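Local structure of probable N-acetyl-gamma-glutamyl-phosphate reductase, chloroplastic (1XYG) at residues A[121-124]-A[125-129]; A[148-151]-A[152-155]; A[228-231]-A[232-236]; A[335-338]-A[339-343]. The protein probably catalyses the NADPH-dependent reduction of N-acetyl-L-glutamyl 5-phosphate to its semialdehyde, a step in the biosynthesis of arginine. All coordinates share one frame; numbering follows the deposited sequence.

Contact 1 (A[121-124]-A[125-129]); sequences AEYE and EWYGQ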
# COMPACT_ATOMS: atom_id res chain seq x y z
N ALA A 121 -0.10 -27.46 32.00
CA ALA A 121 -1.31 -26.74 32.42
C ALA A 121 -1.37 -25.39 31.70
O ALA A 121 -2.44 -24.90 31.33
CB ALA A 121 -1.28 -26.51 33.94
N GLU A 122 -0.20 -24.79 31.52
CA GLU A 122 -0.08 -23.51 30.86
C GLU A 122 -0.52 -23.62 29.40
O GLU A 122 -1.23 -22.76 28.88
CB GLU A 122 1.37 -23.05 30.96
CG GLU A 122 1.55 -21.56 30.99
CD GLU A 122 2.81 -21.17 31.72
OE1 GLU A 122 2.77 -21.03 32.96
OE2 GLU A 122 3.86 -21.04 31.06
N TYR A 123 -0.10 -24.69 28.73
CA TYR A 123 -0.47 -24.89 27.33
C TYR A 123 -1.98 -25.03 27.21
O TYR A 123 -2.59 -24.49 26.29
CB TYR A 123 0.19 -26.15 26.77
CG TYR A 123 -0.36 -26.59 25.42
CD1 TYR A 123 0.09 -26.01 24.23
CD2 TYR A 123 -1.38 -27.55 25.33
CE1 TYR A 123 -0.46 -26.37 22.99
CE2 TYR A 123 -1.94 -27.92 24.11
CZ TYR A 123 -1.48 -27.32 22.94
OH TYR A 123 -2.05 -27.65 21.73
N GLU A 124 -2.57 -25.76 28.15
CA GLU A 124 -4.00 -26.01 28.14
C GLU A 124 -4.84 -24.77 28.36
O GLU A 124 -5.84 -24.56 27.66
CB GLU A 124 -4.34 -27.07 29.18
CG GLU A 124 -5.50 -27.94 28.78
CD GLU A 124 -5.82 -29.01 29.80
OE1 GLU A 124 -4.92 -29.79 30.18
OE2 GLU A 124 -6.99 -29.07 30.23
N GLU A 125 -4.46 -23.93 29.32
CA GLU A 125 -5.22 -22.73 29.60
C GLU A 125 -5.14 -21.73 28.45
O GLU A 125 -6.12 -21.05 28.14
CB GLU A 125 -4.74 -22.06 30.90
CG GLU A 125 -3.44 -21.30 30.80
CD GLU A 125 -3.33 -20.19 31.84
OE1 GLU A 125 -4.13 -19.23 31.78
OE2 GLU A 125 -2.44 -20.27 32.72
N TRP A 126 -3.98 -21.64 27.80
CA TRP A 126 -3.82 -20.70 26.70
C TRP A 126 -4.24 -21.22 25.32
O TRP A 126 -4.56 -20.43 24.43
CB TRP A 126 -2.37 -20.22 26.61
CG TRP A 126 -1.99 -19.23 27.65
CD1 TRP A 126 -1.44 -19.49 28.87
CD2 TRP A 126 -2.18 -17.82 27.58
NE1 TRP A 126 -1.27 -18.32 29.57
CE2 TRP A 126 -1.72 -17.28 28.80
CE3 TRP A 126 -2.70 -16.96 26.60
CZ2 TRP A 126 -1.76 -15.91 29.08
CZ3 TRP A 126 -2.74 -15.60 26.87
CH2 TRP A 126 -2.27 -15.09 28.10
N TYR A 127 -4.24 -22.53 25.14
CA TYR A 127 -4.62 -23.09 23.84
C TYR A 127 -5.96 -23.83 23.78
O TYR A 127 -6.34 -24.34 22.73
CB TYR A 127 -3.48 -23.97 23.31
CG TYR A 127 -2.35 -23.15 22.71
CD1 TYR A 127 -2.41 -22.70 21.40
CD2 TYR A 127 -1.27 -22.74 23.49
CE1 TYR A 127 -1.45 -21.84 20.87
CE2 TYR A 127 -0.29 -21.88 22.98
CZ TYR A 127 -0.40 -21.43 21.67
OH TYR A 127 0.50 -20.51 21.15
N GLY A 128 -6.65 -23.89 24.91
CA GLY A 128 -7.97 -24.50 24.97
C GLY A 128 -8.13 -25.99 24.75
O GLY A 128 -9.21 -26.47 24.37
N GLN A 129 -7.07 -26.75 25.01
CA GLN A 129 -7.14 -28.19 24.87
C GLN A 129 -5.97 -28.88 25.55
O GLN A 129 -4.89 -28.31 25.72
CB GLN A 129 -7.29 -28.61 23.40
CG GLN A 129 -6.06 -28.87 22.56
CD GLN A 129 -6.43 -29.24 21.12
OE1 GLN A 129 -7.45 -29.88 20.88
NE2 GLN A 129 -5.60 -28.84 20.17

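Contact 2 (A[148-151]-A[152-155]); sequences LRED and IKKA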
# COMPACT_ATOMS: atom_id res chain seq x y z
N LEU A 148 19.82 -20.53 22.53
CA LEU A 148 19.94 -21.94 22.91
C LEU A 148 20.67 -22.81 21.88
O LEU A 148 20.46 -24.02 21.80
CB LEU A 148 18.53 -22.51 23.16
CG LEU A 148 17.73 -21.83 24.28
CD1 LEU A 148 16.31 -22.36 24.33
CD2 LEU A 148 18.42 -22.06 25.61
N ARG A 149 21.53 -22.18 21.09
CA ARG A 149 22.28 -22.87 20.06
C ARG A 149 22.81 -24.25 20.49
O ARG A 149 22.52 -25.26 19.85
CB ARG A 149 23.46 -22.02 19.60
CG ARG A 149 23.97 -22.45 18.24
CD ARG A 149 25.34 -21.93 18.00
NE ARG A 149 25.53 -20.60 18.56
CZ ARG A 149 25.11 -19.47 18.00
NH1 ARG A 149 24.46 -19.49 16.84
NH2 ARG A 149 25.37 -18.32 18.60
N GLU A 150 23.57 -24.28 21.58
CA GLU A 150 24.16 -25.53 22.07
C GLU A 150 23.17 -26.65 22.36
O GLU A 150 23.46 -27.82 22.10
CB GLU A 150 25.02 -25.25 23.30
CG GLU A 150 26.25 -24.41 22.99
CD GLU A 150 27.05 -24.96 21.82
OE1 GLU A 150 27.39 -26.17 21.85
OE2 GLU A 150 27.34 -24.20 20.87
N ASP A 151 22.00 -26.32 22.90
CA ASP A 151 21.01 -27.34 23.18
C ASP A 151 20.33 -27.76 21.89
O ASP A 151 19.99 -28.93 21.70
CB ASP A 151 19.96 -26.83 24.16
CG ASP A 151 20.51 -26.61 25.54
OD1 ASP A 151 21.17 -27.54 26.06
OD2 ASP A 151 20.28 -25.53 26.11
N ILE A 152 20.12 -26.79 21.00
CA ILE A 152 19.48 -27.05 19.72
C ILE A 152 20.25 -28.06 18.87
O ILE A 152 19.66 -28.97 18.28
CB ILE A 152 19.30 -25.73 18.93
CG1 ILE A 152 18.38 -24.77 19.70
CG2 ILE A 152 18.71 -26.01 17.55
CD1 ILE A 152 18.23 -23.39 19.07
N LYS A 153 21.58 -27.92 18.83
CA LYS A 153 22.43 -28.82 18.05
C LYS A 153 22.22 -30.30 18.35
O LYS A 153 22.30 -31.14 17.45
CB LYS A 153 23.91 -28.49 18.28
CG LYS A 153 24.39 -27.15 17.79
CD LYS A 153 25.84 -26.95 18.18
CE LYS A 153 26.43 -25.73 17.51
NZ LYS A 153 27.77 -25.41 18.06
N LYS A 154 21.96 -30.62 19.61
CA LYS A 154 21.78 -32.02 19.99
C LYS A 154 20.33 -32.44 20.25
O LYS A 154 20.09 -33.47 20.86
CB LYS A 154 22.65 -32.33 21.21
CG LYS A 154 22.48 -31.34 22.35
CD LYS A 154 23.49 -31.61 23.46
CE LYS A 154 23.37 -30.58 24.57
NZ LYS A 154 24.33 -30.84 25.69
N ALA A 155 19.38 -31.64 19.77
CA ALA A 155 17.97 -31.97 19.96
C ALA A 155 17.44 -32.70 18.74
O ALA A 155 17.94 -32.52 17.63
CB ALA A 155 17.17 -30.70 20.20

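Contact 3 (A[228-231]-A[232-236]); sequences IEQG and LSDVA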
# COMPACT_ATOMS: atom_id res chain seq x y z
N ILE A 228 6.51 -15.65 25.73
CA ILE A 228 7.40 -14.54 26.06
C ILE A 228 7.83 -14.61 27.52
O ILE A 228 9.02 -14.53 27.83
CB ILE A 228 6.70 -13.19 25.82
CG1 ILE A 228 6.51 -12.94 24.33
CG2 ILE A 228 7.50 -12.07 26.48
CD1 ILE A 228 5.54 -11.82 24.03
N GLU A 229 6.86 -14.76 28.42
CA GLU A 229 7.15 -14.82 29.84
C GLU A 229 7.99 -16.03 30.24
O GLU A 229 8.82 -15.95 31.14
CB GLU A 229 5.84 -14.78 30.65
CG GLU A 229 4.98 -13.56 30.34
CD GLU A 229 3.83 -13.39 31.32
OE1 GLU A 229 3.41 -14.41 31.91
OE2 GLU A 229 3.35 -12.25 31.50
N GLN A 230 7.78 -17.16 29.56
CA GLN A 230 8.55 -18.37 29.86
C GLN A 230 10.04 -18.09 29.64
O GLN A 230 10.87 -18.35 30.51
CB GLN A 230 8.10 -19.53 28.97
CG GLN A 230 8.91 -20.81 29.18
CD GLN A 230 8.44 -21.96 28.31
OE1 GLN A 230 7.39 -22.55 28.55
NE2 GLN A 230 9.22 -22.27 27.29
N GLY A 231 10.37 -17.56 28.47
CA GLY A 231 11.76 -17.25 28.17
C GLY A 231 12.37 -16.23 29.12
O GLY A 231 13.49 -16.41 29.58
N LEU A 232 11.63 -15.17 29.42
CA LEU A 232 12.13 -14.14 30.32
C LEU A 232 12.23 -14.66 31.75
O LEU A 232 13.18 -14.37 32.47
CB LEU A 232 11.24 -12.90 30.27
CG LEU A 232 11.05 -12.26 28.89
CD1 LEU A 232 10.35 -10.91 29.07
CD2 LEU A 232 12.40 -12.08 28.19
N SER A 233 11.23 -15.43 32.18
CA SER A 233 11.24 -15.97 33.53
C SER A 233 12.44 -16.89 33.76
O SER A 233 13.05 -16.86 34.82
CB SER A 233 9.95 -16.75 33.81
OG SER A 233 8.83 -15.89 33.87
N ASP A 234 12.77 -17.70 32.76
CA ASP A 234 13.90 -18.61 32.89
C ASP A 234 15.20 -17.87 33.14
O ASP A 234 16.02 -18.30 33.94
CB ASP A 234 14.05 -19.48 31.64
CG ASP A 234 12.91 -20.46 31.46
OD1 ASP A 234 12.24 -20.81 32.47
OD2 ASP A 234 12.69 -20.91 30.32
N VAL A 235 15.38 -16.74 32.46
CA VAL A 235 16.59 -15.95 32.62
C VAL A 235 16.60 -15.15 33.92
O VAL A 235 17.62 -15.10 34.62
CB VAL A 235 16.76 -15.00 31.42
CG1 VAL A 235 15.73 -13.91 31.45
CG2 VAL A 235 18.10 -14.41 31.42
N ALA A 236 15.48 -14.53 34.25
CA ALA A 236 15.38 -13.73 35.46
C ALA A 236 15.26 -14.59 36.71
O ALA A 236 15.34 -14.08 37.83
CB ALA A 236 14.19 -12.78 35.36

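Contact 4 (A[335-338]-A[339-343]); sequences QALQ and NLNIM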
# COMPACT_ATOMS: atom_id res chain seq x y z
N GLN A 335 14.34 -18.93 10.80
CA GLN A 335 14.90 -19.46 12.03
C GLN A 335 14.78 -20.98 12.05
O GLN A 335 15.66 -21.67 12.55
CB GLN A 335 14.18 -18.85 13.24
CG GLN A 335 14.72 -19.34 14.57
CD GLN A 335 14.61 -18.29 15.65
OE1 GLN A 335 15.62 -17.82 16.18
NE2 GLN A 335 13.38 -17.90 15.98
N ALA A 336 13.68 -21.50 11.50
CA ALA A 336 13.46 -22.94 11.45
C ALA A 336 14.62 -23.60 10.71
O ALA A 336 15.17 -24.62 11.17
CB ALA A 336 12.14 -23.24 10.75
N LEU A 337 15.00 -23.03 9.57
CA LEU A 337 16.09 -23.56 8.78
C LEU A 337 17.41 -23.36 9.52
O LEU A 337 18.29 -24.22 9.48
CB LEU A 337 16.14 -22.86 7.42
CG LEU A 337 17.27 -23.32 6.48
CD1 LEU A 337 17.21 -24.82 6.27
CD2 LEU A 337 17.16 -22.58 5.16
N GLN A 338 17.53 -22.22 10.19
CA GLN A 338 18.74 -21.91 10.96
C GLN A 338 18.96 -23.03 11.97
O GLN A 338 20.08 -23.47 12.19
CB GLN A 338 18.59 -20.57 11.69
CG GLN A 338 19.91 -19.98 12.20
CD GLN A 338 19.73 -18.62 12.86
OE1 GLN A 338 18.79 -17.89 12.54
NE2 GLN A 338 20.63 -18.28 13.78
N ASN A 339 17.87 -23.48 12.59
CA ASN A 339 17.94 -24.55 13.59
C ASN A 339 18.25 -25.90 12.96
O ASN A 339 19.09 -26.65 13.46
CB ASN A 339 16.63 -24.65 14.37
CG ASN A 339 16.46 -23.52 15.36
OD1 ASN A 339 17.42 -23.12 16.04
ND2 ASN A 339 15.23 -23.01 15.46
N LEU A 340 17.58 -26.23 11.86
CA LEU A 340 17.82 -27.51 11.22
C LEU A 340 19.26 -27.61 10.74
O LEU A 340 19.85 -28.69 10.80
CB LEU A 340 16.87 -27.74 10.06
CG LEU A 340 16.94 -29.17 9.49
CD1 LEU A 340 16.47 -30.17 10.55
CD2 LEU A 340 16.07 -29.29 8.25
N ASN A 341 19.82 -26.51 10.26
CA ASN A 341 21.20 -26.52 9.79
C ASN A 341 22.12 -27.12 10.84
O ASN A 341 22.79 -28.12 10.58
CB ASN A 341 21.68 -25.12 9.41
CG ASN A 341 21.28 -24.72 7.98
OD1 ASN A 341 21.16 -25.57 7.09
ND2 ASN A 341 21.09 -23.42 7.75
N ILE A 342 22.16 -26.51 12.02
CA ILE A 342 23.03 -26.99 13.08
C ILE A 342 22.62 -28.35 13.64
O ILE A 342 23.47 -29.11 14.11
CB ILE A 342 23.13 -25.95 14.23
CG1 ILE A 342 21.76 -25.71 14.85
CG2 ILE A 342 23.69 -24.64 13.68
CD1 ILE A 342 21.79 -24.74 16.03
N MET A 343 21.33 -28.67 13.59
CA MET A 343 20.85 -29.96 14.08
C MET A 343 21.42 -31.08 13.22
O MET A 343 21.64 -32.19 13.70
CB MET A 343 19.33 -30.01 14.05
CG MET A 343 18.65 -29.19 15.14
SD MET A 343 16.92 -28.86 14.76
CE MET A 343 16.12 -30.40 15.32

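Contact 1 (A[121-124]-A[125-129])
The backbone N of Y127 gives its hydrogen to the O of Y123 at 2.8 Å, in the last turn of helix 120-127. The same turn brings the two tyrosine side chains together, crossing at about a right angle. With Y123 CG anti to the backbone N (chi1 168°), its ring lies against Y127, and Y127 CB sits over one face, 4.0 Å from the centroid of the Y123 ring, as a CH-pi contact. The ring planes are only 15° apart but slid well past one another, and the rims meet between Y123 CD1 and Y127 CD2 at 3.6 Å.

G128 leaves the helix with positive phi, an easy conformation for a residue without a side chain; its N makes a weak bond to E124 O. The chain then turns back, and Q129 O approaches Y123 CE2 to 3.4 Å and receives a CA-H contact from E124. One residue before Y123, E122 O accepts from W126 N and lies near the plane of the indole at its edge.

Y123 OH bonds to D114, and H131 meets the ring edge-to-face. Cut back to alanine, Y123 is likely to lose the hydroxyl that D114 holds and to open a gap beside Y127 CB. Tyrosine thus suits the place doubly: its flat carbon surface packs the helix end, while its hydroxyl finds a polar mate beyond it.

Contact 2 (A[148-151]-A[152-155])
I152 packs against the L148 carbonyl on the tightly packed face of helix 145-153. L148 O accepts the I152 N-H at 2.9 Å in a nearly straight bond (163°), and I152 CG1 lies only 3.0 Å from L148 O. This closeness follows from a first torsion that sets CG1 anti to the carbonyl carbon, beside the backbone N (chi1 -63°), and so turns it back toward the preceding turn. L148 CB rests against the same branch, 4.1 Å from I152 CG1. A branched aliphatic residue suits a buried site of this kind, filling it without bringing in a polar group.

The solvent side is held by charge. K153 reaches back fully extended, while E150 bends at its second torsion, and the two side chains run alongside each other until K153 NZ meets E150 OE2 at 3.1 Å. The ammonium comes in on the syn side, 23° out of the carboxylate plane. R149 also runs alongside the lysine, its CD 4.0 Å from K153 CE; its guanidinium group turns elsewhere, to salt bridges with E283 and E348. D151 and K154 are looser still, with D151 OD1 and K154 NZ 4.6 Å apart, beyond a salt bridge. The backbone slackens here too, since K154 N bonds only weakly to D151 O.

The helix links strand 141-142 to the parallel strand 157-159 in a beta-alpha-beta unit of the Rossmann-type domain. I152 touches V141 of the first strand and also N339, I342 and M343 of helix 329-343.

Contact 3 (A[228-231]-A[232-236])
Regular i to i+4 bonds run through helix 224-236 here: L232 N to I228 O at 3.1 Å, S233 N to E229 O and D234 N to Q230 O, with V235 N to G231 O stretched to a weak 3.5 Å. E229 O is gripped twice. S233 N and S233 OG each lie 2.7 Å from E229 O and reach it from opposite faces of its plane, the hydroxyl from well above it. The serine can bend back in this way because OG lies beside its own backbone N (chi1 -68°). The same hydroxyl also bonds to V240 N.

On the buried flank I228 and L232 lie side by side, I228 CG2 4.0 Å from L232 CD1, and both touch helix 163-177. Elsewhere Q230 and D234 also run alongside, Q230 CG 3.9 Å from D234 OD2. R118 joins their polar ends, offering its N to Q230 and a salt bridge to D234, while E229 pairs with K239 and with R314 of the second subunit.

The helix is thus amphipathic: leucine and isoleucine suit its inner face, charged and amide groups tie it to loops and the neighbouring subunit, and by bonding to E229 O and V240 N the serine hydroxyl is satisfied within the regular helix.

Contact 4 (A[335-338]-A[339-343])
Backbone hydrogen bonds of ordinary helical geometry tie Q335 O to N339 N, A336 O to L340 N and L337 O to N341 N within the buried helix 329-343, the first of them 2.9 Å long between Q335 O and N339 N.

The amide side chains form a second group. Those of Q335 and N339 cross obliquely with their planes only 11° apart, so the flat groups are nearly parallel although they share no hydrogen bond; N339 ND2 comes instead against the aliphatic part of its neighbour, 3.8 Å from Q335 CG. Their polar ends bond to other parts of the chain: N339 to T145 and G143, Q335 to K330 and T166, while the extended Q338 reaches E348, E146, N304 and K330.

Van der Waals contact across the turn brings L337 CG to 4.0 Å from N341 ND2, an aliphatic group against an amide. N341 CG stands beside its own backbone N (chi1 -84°), which brings the amide back over the turn, with N341 ND2 3.4 Å from L337 O at an angle too poor for a bond. This amide gives its hydrogens to the carbonyls of T350 and E348 and accepts from H39 through OD1. A leucine in place of N341 would probably leave those carbonyls and the H39 imidazole without their mates in a buried setting. Leucines and alanine suit the face against strands 42-47 and 85-88, whereas asparagine and glutamine, carrying both donors and acceptors, can satisfy polar groups deep inside without adding charge.

Contacts 3 and 4 lie inside helices, whereas contacts 1 and 2 run over a helix end. Contact 4 is wholly buried and relies on neutral amides bonded to many parts of the chain; the other three are partly buried and carry more charge. Contacts 2 and 4 touch, with centres about 10 Å apart and I152 CD1 3.2 Å from N339 OD1. Contacts 1 and 3 belong to the NAD-binding and dimerisation regions respectively, yet their nearest atoms are about 5 Å apart, and each reaches R314 of the second subunit, by packing from W126 and by a salt bridge from E229. Near-parallel, slid-apart tyrosine rings with a CH-pi contact mark contact 1, a surface salt bridge contact 2, and a doubly gripped carbonyl contact 3.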